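Local coordinates for protein cadherin-23 (PDB 5UZ8) that probably mediates calcium-dependent cell adhesion that serves mechanotransduction in hearing, at residues 2-7 with 94-99; 228-233 with 309-314; 153-158 with 187-192. One frame throughout, in Å; residues are numbered along the deposited sequence.

Contact 1. Residues 2-7 with 94-99; sequences DNTPQF and PPRAAE. With CA (calcium ion), chain H.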
ATOM      1  N   ASP A   2     -19.135 -22.810  65.305  1.00 59.26           N
ATOM      2  CA  ASP A   2     -17.949 -23.580  64.793  1.00 58.69           C
ATOM      3  C   ASP A   2     -18.095 -24.055  63.325  1.00 54.89           C
ATOM      4  O   ASP A   2     -17.572 -25.108  62.939  1.00 55.15           O
ATOM      5  CB  ASP A   2     -17.628 -24.761  65.731  1.00 62.35           C
ATOM      6  CG  ASP A   2     -18.836 -25.643  66.007  1.00 65.05           C
ATOM      7  OD1 ASP A   2     -19.876 -25.485  65.312  1.00 65.29           O
ATOM      8  OD2 ASP A   2     -18.752 -26.482  66.938  1.00 68.07           O
ATOM      9  N   ASN A   3     -18.800 -23.271  62.516  1.00 50.66           N
ATOM     10  CA  ASN A   3     -18.951 -23.557  61.090  1.00 47.72           C
ATOM     11  C   ASN A   3     -17.958 -22.692  60.276  1.00 44.29           C
ATOM     12  O   ASN A   3     -17.801 -21.518  60.552  1.00 44.11           O
ATOM     13  CB  ASN A   3     -20.399 -23.286  60.651  1.00 47.55           C
ATOM     14  CG  ASN A   3     -21.394 -24.223  61.322  1.00 49.33           C
ATOM     15  OD1 ASN A   3     -21.504 -25.390  60.957  1.00 49.63           O
ATOM     16  ND2 ASN A   3     -22.097 -23.721  62.330  1.00 50.44           N
ATOM     17  N   THR A   4     -17.263 -23.304  59.327  1.00 41.40           N
ATOM     18  CA  THR A   4     -16.379 -22.606  58.395  1.00 39.26           C
ATOM     19  C   THR A   4     -17.207 -21.940  57.293  1.00 36.19           C
ATOM     20  O   THR A   4     -18.192 -22.511  56.846  1.00 35.33           O
ATOM     21  CB  THR A   4     -15.419 -23.627  57.771  1.00 39.04           C
ATOM     22  OG1 THR A   4     -14.766 -24.311  58.840  1.00 41.21           O
ATOM     23  CG2 THR A   4     -14.375 -22.976  56.861  1.00 37.76           C
ATOM     24  N   PRO A   5     -16.813 -20.729  56.842  1.00 34.44           N
ATOM     25  CA  PRO A   5     -17.533 -20.150  55.713  1.00 31.80           C
ATOM     26  C   PRO A   5     -17.535 -21.066  54.492  1.00 30.04           C
ATOM     27  O   PRO A   5     -16.527 -21.739  54.210  1.00 28.77           O
ATOM     28  CB  PRO A   5     -16.753 -18.863  55.425  1.00 31.52           C
ATOM     29  CG  PRO A   5     -16.180 -18.476  56.765  1.00 33.26           C
ATOM     30  CD  PRO A   5     -15.838 -19.775  57.417  1.00 34.69           C
ATOM     31  N   GLN A   6     -18.664 -21.075  53.779  1.00 28.44           N
ATOM     32  CA  GLN A   6     -18.776 -21.824  52.547  1.00 27.51           C
ATOM     33  C   GLN A   6     -19.129 -20.893  51.401  1.00 24.97           C
ATOM     34  O   GLN A   6     -20.039 -20.073  51.520  1.00 24.40           O
ATOM     35  CB  GLN A   6     -19.882 -22.869  52.654  1.00 29.11           C
ATOM     36  CG  GLN A   6     -19.786 -23.821  53.827  1.00 32.23           C
ATOM     37  CD  GLN A   6     -21.050 -24.647  53.935  1.00 34.17           C
ATOM     38  OE1 GLN A   6     -21.231 -25.604  53.193  1.00 36.76           O
ATOM     39  NE2 GLN A   6     -21.950 -24.242  54.798  1.00 35.61           N
ATOM     40  N   PHE A   7     -18.457 -21.070  50.279  1.00 23.05           N
ATOM     41  CA  PHE A   7     -18.767 -20.304  49.084  1.00 21.87           C
ATOM     42  C   PHE A   7     -20.057 -20.808  48.473  1.00 21.78           C
ATOM     43  O   PHE A   7     -20.438 -21.979  48.651  1.00 22.13           O
ATOM     44  CB  PHE A   7     -17.596 -20.325  48.083  1.00 21.24           C
ATOM     45  CG  PHE A   7     -16.432 -19.455  48.526  1.00 21.23           C
ATOM     46  CD1 PHE A   7     -16.482 -18.072  48.355  1.00 20.99           C
ATOM     47  CD2 PHE A   7     -15.328 -20.014  49.151  1.00 22.06           C
ATOM     48  CE1 PHE A   7     -15.426 -17.275  48.781  1.00 21.19           C
ATOM     49  CE2 PHE A   7     -14.272 -19.226  49.576  1.00 22.54           C
ATOM     50  CZ  PHE A   7     -14.333 -17.857  49.415  1.00 21.86           C
ATOM     51  N   PRO A  94     -10.170 -18.448  67.248  1.00 67.86           N
ATOM     52  CA  PRO A  94      -9.338 -18.823  66.104  1.00 63.91           C
ATOM     53  C   PRO A  94     -10.248 -18.698  64.888  1.00 58.96           C
ATOM     54  O   PRO A  94     -11.295 -19.348  64.860  1.00 58.36           O
ATOM     55  CB  PRO A  94      -8.959 -20.278  66.400  1.00 65.57           C
ATOM     56  CG  PRO A  94     -10.061 -20.796  67.268  1.00 67.06           C
ATOM     57  CD  PRO A  94     -10.727 -19.625  67.942  1.00 68.23           C
ATOM     58  N   PRO A  95      -9.908 -17.816  63.919  1.00 54.73           N
ATOM     59  CA  PRO A  95     -10.830 -17.668  62.798  1.00 50.95           C
ATOM     60  C   PRO A  95     -10.855 -18.917  61.916  1.00 47.89           C
ATOM     61  O   PRO A  95      -9.866 -19.639  61.849  1.00 48.20           O
ATOM     62  CB  PRO A  95     -10.259 -16.468  62.026  1.00 50.30           C
ATOM     63  CG  PRO A  95      -8.809 -16.480  62.352  1.00 52.09           C
ATOM     64  CD  PRO A  95      -8.724 -16.952  63.773  1.00 54.61           C
ATOM     65  N   ARG A  96     -11.992 -19.175  61.285  1.00 44.44           N
ATOM     66  CA  ARG A  96     -12.107 -20.207  60.277  1.00 42.33           C
ATOM     67  C   ARG A  96     -12.313 -19.517  58.947  1.00 38.56           C
ATOM     68  O   ARG A  96     -12.992 -18.485  58.852  1.00 36.90           O
ATOM     69  CB  ARG A  96     -13.290 -21.125  60.567  1.00 43.54           C
ATOM     70  CG  ARG A  96     -13.196 -21.907  61.871  1.00 47.29           C
ATOM     71  CD  ARG A  96     -14.451 -22.760  62.050  1.00 48.62           C
ATOM     72  NE  ARG A  96     -14.336 -23.755  63.108  1.00 52.04           N
ATOM     73  CZ  ARG A  96     -14.452 -23.507  64.415  1.00 55.67           C
ATOM     74  NH1 ARG A  96     -14.336 -24.509  65.295  1.00 57.74           N
ATOM     75  NH2 ARG A  96     -14.680 -22.271  64.864  1.00 56.75           N
ATOM     76  N   ALA A  97     -11.728 -20.095  57.913  1.00 36.34           N
ATOM     77  CA  ALA A  97     -11.744 -19.481  56.615  1.00 33.33           C
ATOM     78  C   ALA A  97     -11.798 -20.529  55.530  1.00 31.42           C
ATOM     79  O   ALA A  97     -11.485 -21.681  55.751  1.00 31.93           O
ATOM     80  CB  ALA A  97     -10.521 -18.594  56.447  1.00 33.49           C
ATOM     81  N   ALA A  98     -12.237 -20.104  54.354  1.00 28.81           N
ATOM     82  CA  ALA A  98     -12.165 -20.917  53.168  1.00 27.31           C
ATOM     83  C   ALA A  98     -11.564 -20.065  52.063  1.00 25.22           C
ATOM     84  O   ALA A  98     -11.617 -18.843  52.127  1.00 23.89           O
ATOM     85  CB  ALA A  98     -13.549 -21.368  52.756  1.00 26.87           C
ATOM     86  N   GLU A  99     -11.001 -20.746  51.068  1.00 24.35           N
ATOM     87  CA  GLU A  99     -10.382 -20.117  49.929  1.00 23.19           C
ATOM     88  C   GLU A  99     -10.829 -20.794  48.658  1.00 21.94           C
ATOM     89  O   GLU A  99     -11.106 -21.979  48.646  1.00 22.26           O
ATOM     90  CB  GLU A  99      -8.873 -20.210  50.050  1.00 24.52           C
ATOM     91  CG  GLU A  99      -8.329 -19.252  51.093  1.00 26.13           C
ATOM     92  CD  GLU A  99      -6.823 -19.261  51.197  1.00 27.74           C
ATOM     93  OE1 GLU A  99      -6.144 -19.815  50.300  1.00 28.13           O
ATOM     94  OE2 GLU A  99      -6.327 -18.684  52.179  1.00 29.84           O
TER
HETATM   95 CA    CA H2607     -17.957 -19.497  61.694  1.00 47.41          CA
HETATM   96  O   HOH W   1     -16.945 -20.103  63.794  1.00 40.05           O

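Contact 2. Residues 228-233 with 309-314; sequences FSTSVY and TMLLVE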
ATOM      1  N   PHE A 228       6.919  17.130 -48.446  1.00 25.04           N
ATOM      2  CA  PHE A 228       7.224  18.541 -48.342  1.00 25.69           C
ATOM      3  C   PHE A 228       7.722  18.955 -49.711  1.00 26.20           C
ATOM      4  O   PHE A 228       8.240  18.123 -50.461  1.00 24.84           O
ATOM      5  CB  PHE A 228       8.319  18.796 -47.334  1.00 24.43           C
ATOM      6  CG  PHE A 228       7.907  18.522 -45.921  1.00 24.54           C
ATOM      7  CD1 PHE A 228       7.821  17.221 -45.454  1.00 23.93           C
ATOM      8  CD2 PHE A 228       7.588  19.561 -45.064  1.00 25.65           C
ATOM      9  CE1 PHE A 228       7.445  16.965 -44.147  1.00 23.87           C
ATOM     10  CE2 PHE A 228       7.181  19.304 -43.756  1.00 25.60           C
ATOM     11  CZ  PHE A 228       7.115  18.008 -43.301  1.00 24.92           C
ATOM     12  N   SER A 229       7.575  20.238 -50.020  1.00 27.92           N
ATOM     13  CA  SER A 229       8.025  20.782 -51.308  0.50 28.28           C
ATOM     14  C   SER A 229       8.669  22.137 -51.086  1.00 28.98           C
ATOM     15  O   SER A 229       8.175  22.941 -50.293  1.00 29.07           O
ATOM     16  CB  SER A 229       6.858  20.927 -52.281  0.50 30.42           C
ATOM     17  OG  SER A 229       5.848  21.749 -51.727  0.50 32.23           O
ATOM     18  N   THR A 230       9.782  22.385 -51.781  1.00 28.66           N
ATOM     19  CA  THR A 230      10.446  23.675 -51.697  1.00 29.55           C
ATOM     20  C   THR A 230      11.150  24.001 -53.010  1.00 28.72           C
ATOM     21  O   THR A 230      11.204  23.165 -53.924  1.00 26.85           O
ATOM     22  CB  THR A 230      11.466  23.715 -50.529  1.00 29.58           C
ATOM     23  OG1 THR A 230      11.947  25.064 -50.382  1.00 32.46           O
ATOM     24  CG2 THR A 230      12.627  22.784 -50.799  1.00 28.25           C
ATOM     25  N   SER A 231      11.658  25.224 -53.093  1.00 29.27           N
ATOM     26  CA  SER A 231      12.326  25.702 -54.301  1.00 29.32           C
ATOM     27  C   SER A 231      13.637  26.305 -53.937  1.00 28.03           C
ATOM     28  O   SER A 231      13.766  26.961 -52.901  1.00 29.18           O
ATOM     29  CB  SER A 231      11.508  26.783 -55.024  1.00 32.45           C
ATOM     30  OG  SER A 231      10.303  26.265 -55.537  1.00 35.33           O
ATOM     31  N   VAL A 232      14.598  26.147 -54.831  1.00 26.12           N
ATOM     32  CA  VAL A 232      15.904  26.743 -54.690  1.00 25.19           C
ATOM     33  C   VAL A 232      16.159  27.524 -55.980  1.00 24.91           C
ATOM     34  O   VAL A 232      15.887  27.014 -57.075  1.00 23.74           O
ATOM     35  CB  VAL A 232      16.959  25.613 -54.499  1.00 24.29           C
ATOM     36  CG1 VAL A 232      18.350  26.157 -54.334  1.00 24.57           C
ATOM     37  CG2 VAL A 232      16.587  24.784 -53.280  1.00 23.95           C
ATOM     38  N   TYR A 233      16.722  28.719 -55.869  1.00 25.72           N
ATOM     39  CA  TYR A 233      17.159  29.444 -57.075  1.00 26.73           C
ATOM     40  C   TYR A 233      18.296  28.706 -57.785  1.00 25.14           C
ATOM     41  O   TYR A 233      19.143  28.112 -57.140  1.00 24.96           O
ATOM     42  CB  TYR A 233      17.582  30.889 -56.765  1.00 29.13           C
ATOM     43  CG  TYR A 233      16.407  31.784 -56.465  1.00 31.87           C
ATOM     44  CD1 TYR A 233      15.552  32.208 -57.489  1.00 33.32           C
ATOM     45  CD2 TYR A 233      16.125  32.186 -55.157  1.00 33.67           C
ATOM     46  CE1 TYR A 233      14.441  33.008 -57.204  1.00 36.14           C
ATOM     47  CE2 TYR A 233      15.033  33.003 -54.877  1.00 35.92           C
ATOM     48  CZ  TYR A 233      14.198  33.394 -55.898  1.00 37.20           C
ATOM     49  OH  TYR A 233      13.119  34.206 -55.610  1.00 41.84           O
ATOM     50  N   THR A 309      10.118  11.036 -44.625  1.00 17.60           N
ATOM     51  CA  THR A 309       9.216  11.827 -45.434  1.00 18.55           C
ATOM     52  C   THR A 309       9.931  12.145 -46.735  1.00 19.46           C
ATOM     53  O   THR A 309      11.140  11.901 -46.861  1.00 18.57           O
ATOM     54  CB  THR A 309       8.781  13.096 -44.692  1.00 18.28           C
ATOM     55  OG1 THR A 309       7.791  13.775 -45.470  1.00 19.35           O
ATOM     56  CG2 THR A 309       9.943  14.015 -44.440  1.00 17.56           C
ATOM     57  N   MET A 310       9.162  12.623 -47.714  1.00 21.19           N
ATOM     58  CA  MET A 310       9.721  12.987 -49.003  0.50 21.87           C
ATOM     59  C   MET A 310       9.831  14.505 -49.101  1.00 21.92           C
ATOM     60  O   MET A 310       9.016  15.242 -48.528  1.00 21.33           O
ATOM     61  CB  MET A 310       8.877  12.403 -50.147  0.50 23.67           C
ATOM     62  CG  MET A 310       8.847  10.873 -50.177  0.50 24.84           C
ATOM     63  SD  MET A 310      10.489  10.122 -50.080  0.50 24.56           S
ATOM     64  CE  MET A 310      10.142   8.374 -49.856  0.50 25.36           C
ATOM     65  N   LEU A 311      10.859  14.963 -49.819  1.00 21.42           N
ATOM     66  CA  LEU A 311      11.122  16.394 -49.974  1.00 21.60           C
ATOM     67  C   LEU A 311      11.328  16.657 -51.469  1.00 22.63           C
ATOM     68  O   LEU A 311      12.303  16.172 -52.050  1.00 21.47           O
ATOM     69  CB  LEU A 311      12.350  16.824 -49.177  1.00 21.30           C
ATOM     70  CG  LEU A 311      12.860  18.264 -49.394  1.00 22.10           C
ATOM     71  CD1 LEU A 311      11.809  19.293 -49.027  1.00 23.14           C
ATOM     72  CD2 LEU A 311      14.165  18.532 -48.646  1.00 22.12           C
ATOM     73  N   LEU A 312      10.374  17.347 -52.080  1.00 23.36           N
ATOM     74  CA  LEU A 312      10.482  17.725 -53.487  1.00 24.65           C
ATOM     75  C   LEU A 312      11.268  19.031 -53.538  1.00 24.24           C
ATOM     76  O   LEU A 312      10.944  19.970 -52.818  1.00 23.54           O
ATOM     77  CB  LEU A 312       9.111  17.915 -54.103  1.00 27.23           C
ATOM     78  CG  LEU A 312       9.059  18.628 -55.451  1.00 29.93           C
ATOM     79  CD1 LEU A 312       9.986  17.997 -56.510  1.00 30.39           C
ATOM     80  CD2 LEU A 312       7.608  18.679 -55.915  1.00 32.37           C
ATOM     81  N   VAL A 313      12.317  19.079 -54.361  1.00 23.69           N
ATOM     82  CA  VAL A 313      13.058  20.330 -54.566  1.00 23.16           C
ATOM     83  C   VAL A 313      13.042  20.689 -56.038  1.00 24.15           C
ATOM     84  O   VAL A 313      13.506  19.907 -56.865  1.00 23.66           O
ATOM     85  CB  VAL A 313      14.508  20.202 -54.122  1.00 22.23           C
ATOM     86  CG1 VAL A 313      15.213  21.550 -54.267  1.00 22.57           C
ATOM     87  CG2 VAL A 313      14.588  19.694 -52.695  1.00 21.40           C
ATOM     88  N   GLU A 314      12.464  21.839 -56.363  1.00 25.27           N
ATOM     89  CA  GLU A 314      12.480  22.354 -57.736  0.50 26.28           C
ATOM     90  C   GLU A 314      13.442  23.529 -57.805  1.00 25.72           C
ATOM     91  O   GLU A 314      13.716  24.183 -56.798  1.00 25.10           O
ATOM     92  CB  GLU A 314      11.073  22.744 -58.223  0.50 28.70           C
ATOM     93  CG  GLU A 314      10.455  23.981 -57.576  0.50 30.05           C
ATOM     94  CD  GLU A 314       9.285  24.547 -58.373  0.50 32.62           C
ATOM     95  OE1 GLU A 314       8.813  25.662 -58.032  0.50 33.71           O
ATOM     96  OE2 GLU A 314       8.844  23.875 -59.340  0.50 33.65           O
TER

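Contact 3. Residues 153-158 with 187-192; sequences YSLVDG and LTALAK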
ATOM      1  N   TYR A 153      -6.959  -6.598   2.034  1.00 13.12           N
ATOM      2  CA  TYR A 153      -6.331  -5.548   1.222  1.00 12.94           C
ATOM      3  C   TYR A 153      -7.204  -5.086   0.078  1.00 13.53           C
ATOM      4  O   TYR A 153      -7.938  -5.870  -0.524  1.00 13.98           O
ATOM      5  CB  TYR A 153      -4.994  -6.023   0.659  1.00 12.56           C
ATOM      6  CG  TYR A 153      -4.025  -6.366   1.760  1.00 12.28           C
ATOM      7  CD1 TYR A 153      -3.367  -5.380   2.460  1.00 12.28           C
ATOM      8  CD2 TYR A 153      -3.788  -7.667   2.122  1.00 12.81           C
ATOM      9  CE1 TYR A 153      -2.479  -5.682   3.485  1.00 12.41           C
ATOM     10  CE2 TYR A 153      -2.932  -7.976   3.171  1.00 13.10           C
ATOM     11  CZ  TYR A 153      -2.248  -6.946   3.828  1.00 12.51           C
ATOM     12  OH  TYR A 153      -1.407  -7.212   4.903  1.00 13.51           O
ATOM     13  N   SER A 154      -7.139  -3.805  -0.221  1.00 13.60           N
ATOM     14  CA  SER A 154      -7.819  -3.265  -1.396  1.00 14.58           C
ATOM     15  C   SER A 154      -7.019  -2.069  -1.941  1.00 14.91           C
ATOM     16  O   SER A 154      -6.081  -1.612  -1.315  1.00 14.06           O
ATOM     17  CB  SER A 154      -9.243  -2.854  -1.059  1.00 16.00           C
ATOM     18  OG  SER A 154      -9.255  -1.835  -0.073  1.00 15.75           O
ATOM     19  N   LEU A 155      -7.365  -1.637  -3.148  1.00 16.30           N
ATOM     20  CA  LEU A 155      -6.809  -0.415  -3.743  1.00 17.03           C
ATOM     21  C   LEU A 155      -7.977   0.520  -3.849  1.00 18.66           C
ATOM     22  O   LEU A 155      -9.074   0.117  -4.250  1.00 18.34           O
ATOM     23  CB  LEU A 155      -6.262  -0.652  -5.162  1.00 17.36           C
ATOM     24  CG  LEU A 155      -4.998  -1.453  -5.295  1.00 17.37           C
ATOM     25  CD1 LEU A 155      -4.625  -1.600  -6.767  1.00 17.63           C
ATOM     26  CD2 LEU A 155      -3.834  -0.832  -4.510  1.00 17.04           C
ATOM     27  N   VAL A 156      -7.779   1.774  -3.453  1.00 19.61           N
ATOM     28  CA  VAL A 156      -8.824   2.754  -3.562  1.00 22.62           C
ATOM     29  C   VAL A 156      -9.186   2.992  -5.038  1.00 24.10           C
ATOM     30  O   VAL A 156     -10.347   3.122  -5.369  1.00 24.67           O
ATOM     31  CB  VAL A 156      -8.388   4.073  -2.905  1.00 24.49           C
ATOM     32  CG1 VAL A 156      -9.360   5.219  -3.234  1.00 26.87           C
ATOM     33  CG2 VAL A 156      -8.263   3.864  -1.410  1.00 24.63           C
ATOM     34  N   ASP A 157      -8.196   3.021  -5.920  1.00 24.43           N
ATOM     35  CA  ASP A 157      -8.464   3.182  -7.364  1.00 26.55           C
ATOM     36  C   ASP A 157      -7.224   2.746  -8.155  1.00 25.78           C
ATOM     37  O   ASP A 157      -6.254   3.511  -8.324  1.00 26.45           O
ATOM     38  CB  ASP A 157      -8.846   4.625  -7.708  1.00 28.26           C
ATOM     39  CG  ASP A 157      -9.068   4.847  -9.222  1.00 31.04           C
ATOM     40  OD1 ASP A 157      -9.184   3.871 -10.013  1.00 30.43           O
ATOM     41  OD2 ASP A 157      -9.154   6.030  -9.618  1.00 33.83           O
ATOM     42  N   GLY A 158      -7.289   1.519  -8.659  1.00 24.72           N
ATOM     43  CA  GLY A 158      -6.260   0.976  -9.506  1.00 22.80           C
ATOM     44  C   GLY A 158      -6.210   1.547 -10.910  1.00 22.21           C
ATOM     45  O   GLY A 158      -5.290   1.204 -11.642  1.00 20.42           O
ATOM     46  N   LEU A 187      -0.697   5.176  -5.973  1.00 16.74           N
ATOM     47  CA  LEU A 187      -1.899   4.445  -5.615  1.00 17.91           C
ATOM     48  C   LEU A 187      -2.041   4.377  -4.095  1.00 17.83           C
ATOM     49  O   LEU A 187      -1.056   4.358  -3.379  1.00 17.83           O
ATOM     50  CB  LEU A 187      -1.805   3.042  -6.139  1.00 18.14           C
ATOM     51  CG  LEU A 187      -1.561   2.870  -7.633  1.00 19.57           C
ATOM     52  CD1 LEU A 187      -1.526   1.366  -7.891  1.00 20.45           C
ATOM     53  CD2 LEU A 187      -2.638   3.631  -8.398  1.00 20.83           C
ATOM     54  N   THR A 188      -3.276   4.373  -3.624  1.00 18.42           N
ATOM     55  CA  THR A 188      -3.563   4.161  -2.209  1.00 18.41           C
ATOM     56  C   THR A 188      -3.973   2.711  -1.993  1.00 17.60           C
ATOM     57  O   THR A 188      -4.982   2.271  -2.550  1.00 18.14           O
ATOM     58  CB  THR A 188      -4.695   5.089  -1.751  1.00 19.44           C
ATOM     59  OG1 THR A 188      -4.308   6.460  -1.973  1.00 20.08           O
ATOM     60  CG2 THR A 188      -4.985   4.874  -0.285  1.00 19.70           C
ATOM     61  N   ALA A 189      -3.208   1.994  -1.175  1.00 16.45           N
ATOM     62  CA  ALA A 189      -3.553   0.641  -0.747  1.00 15.77           C
ATOM     63  C   ALA A 189      -4.146   0.720   0.661  1.00 16.18           C
ATOM     64  O   ALA A 189      -3.634   1.472   1.506  1.00 15.72           O
ATOM     65  CB  ALA A 189      -2.342  -0.259  -0.750  1.00 14.83           C
ATOM     66  N   LEU A 190      -5.214  -0.045   0.901  1.00 15.59           N
ATOM     67  CA  LEU A 190      -5.928  -0.024   2.180  1.00 15.97           C
ATOM     68  C   LEU A 190      -5.850  -1.410   2.816  1.00 14.98           C
ATOM     69  O   LEU A 190      -5.969  -2.399   2.098  1.00 13.59           O
ATOM     70  CB  LEU A 190      -7.372   0.313   1.921  1.00 18.48           C
ATOM     71  CG  LEU A 190      -8.245   0.688   3.092  1.00 21.02           C
ATOM     72  CD1 LEU A 190      -7.817   2.030   3.682  1.00 22.12           C
ATOM     73  CD2 LEU A 190      -9.679   0.807   2.581  1.00 23.17           C
ATOM     74  N   ALA A 191      -5.630  -1.457   4.130  1.00 13.79           N
ATOM     75  CA  ALA A 191      -5.721  -2.694   4.906  1.00 13.55           C
ATOM     76  C   ALA A 191      -6.870  -2.502   5.895  1.00 14.45           C
ATOM     77  O   ALA A 191      -6.874  -1.513   6.637  1.00 14.85           O
ATOM     78  CB  ALA A 191      -4.426  -2.947   5.643  1.00 12.97           C
ATOM     79  N   LYS A 192      -7.845  -3.410   5.884  1.00 14.22           N
ATOM     80  CA  LYS A 192      -9.035  -3.280   6.727  1.00 15.06           C
ATOM     81  C   LYS A 192      -9.244  -4.610   7.463  1.00 14.06           C
ATOM     82  O   LYS A 192      -9.262  -5.688   6.844  1.00 13.52           O
ATOM     83  CB  LYS A 192     -10.233  -2.886   5.874  1.00 17.19           C
ATOM     84  CG  LYS A 192     -11.543  -2.674   6.610  1.00 19.65           C
ATOM     85  CD  LYS A 192     -12.698  -2.376   5.627  1.00 22.03           C
ATOM     86  CE  LYS A 192     -12.426  -1.208   4.710  1.00 23.48           C
ATOM     87  NZ  LYS A 192     -13.659  -0.755   3.984  1.00 25.80           N
TER
HETATM   88  O   HOH W   2      -5.390   3.289  -5.568  1.00 28.22           O

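Contact 1. Residues 2-7 with 94-99
The guanidinium of R96 lies flat against D2 without forming a salt bridge. One face of the group sits over D2 CA, and D2 CB comes within 3.3 Å of R96 NH1. The D2 carboxylate turns elsewhere, leaving D2 OD2 5.1 Å from R96 NH1, so opposite charges are near but do not touch. R96 reaches this place because CG lies opposite the carbonyl carbon (chi1 -63°) and the chain then runs extended to NE. T4 crosses it at about a right angle. T4 OG1 lies at the edge of the guanidinium, near its plane. It is 3.6 Å from R96 CD.

A calcium ion sits beside the first segment. N3 O binds it at 2.3 Å, and D36, D38, N42 and D90 supply further ligands. One water bound to the ion accepts a weak hydrogen bond from R96 NH2. R96 N also bonds to D90 OD1, so the second segment is tied to a ligand of the same ion.

Here segment 2-7 meets the opening of the last strand in the first cadherin repeat of this fragment, a beta sandwich. Strand 6-7 belongs to one sheet and strand 97-107 to the other. The two segments run the same way, 17° apart, with no hydrogen bond between them, and meet by van der Waals contact. T4 CG2 touches A97 O at 3.4 Å, and P5 CD touches R96 O at 3.4 Å. A98 CB fits against P5 O. Farther along, F7 presents the edge of its ring to A98 O, with CE2 at 3.7 Å, and also packs on A88.

Contact 2. Residues 228-233 with 309-314
F228 and T230 pair with L311 and V313 on the closely packed face of two parallel strands. L311 CD1 lies 3.9 Å from F228 CB and also touches the methyl of T230. V232 CG2 meets V313 CG1 at 3.6 Å. I243 and V242 of strand 241-244 close over this side, so it faces the inside of the cadherin beta sandwich. Where the two segments begin, the F228 ring turns its edge to T309. The OG1 of T309 lies in the ring plane, 3.4 Å from F228 CD1, and bonds to K225 O.

The other face is looser and more polar. S229 CB comes no closer than 4.2 Å to L312 CB. S231 OG donates to E314 OE1 at 3.0 Å, and OE1 takes the proton on its anti lone pair. E314 has two modelled conformers, so this bond is less certain than the backbone pairing. Here E314 CG sits between its own backbone N and carbonyl carbon (chi1 70°), which turns the carboxylate toward the serine. Replacing S231 with alanine would probably leave that E314 oxygen without its serine donor and the carboxylate freer to swing.

Five backbone bonds join the strands, from F228 N to M310 O (2.8 Å, 174° at the hydrogen) through V232 N to E314 O. Pairing thus rests on the backbone and apolar contacts, with the serine-glutamate bond a surface addition.

Contact 3. Residues 153-158 with 187-192
Y153 carries CG opposite its carbonyl carbon and beside its backbone N (chi1 -61°), and this brings ring atom CE1 to 4.0 Å from A191 CB. In V156, chi1 of 169° leaves CG2 beside the backbone N, where it meets T188 CG2 at 3.6 Å.

Y153 and L155 share a face with A191 and A189. L155 CD2 rests 4.1 Å from A189 CB. On the other face S154 OG lies against L190 CB at 3.5 Å. S154 and L190 form the antiparallel hydrogen-bonded pair, with L190 N to S154 O the straighter bond at 2.8 Å and 172°.

The pairing carries on as the first strand ends. V156 N bonds to T188 O at 3.0 Å. Next along, a water takes over, accepting from both D157 N and T188 N, while L187 CD2 touches D157 O.

Strand 151-155 is the edge of a four-stranded sheet in the second cadherin repeat of this fragment. Strand 184-193 is its inner neighbour and pairs on its far side with strand 204-214, where Q208 bonds to T188 OG1. Y153 and A191 pack on F116 of strand 115-116 in the facing sheet, and Y153 OH bonds to A140 N.

The three contacts fall one in each of the three cadherin repeats and lie spread along a long chain. The centre of contact 3 lies about 6 Å from the centre of the chain. Contacts 1 and 2 lie on opposite sides of that centre, about 120 Å apart between centres. Contact 3 is about 63 Å from contact 1 and 57 Å from contact 2, centre to centre, so the three are almost in line. None touches another. Contact 1 alone includes a calcium ligand. In contact 3 the A191 side chain is about 10 Å from a calcium ion. The glutathione pocket draws on D178, E180 and K181 from the second repeat and Q250 from the third, with D218 and C219 between them in sequence.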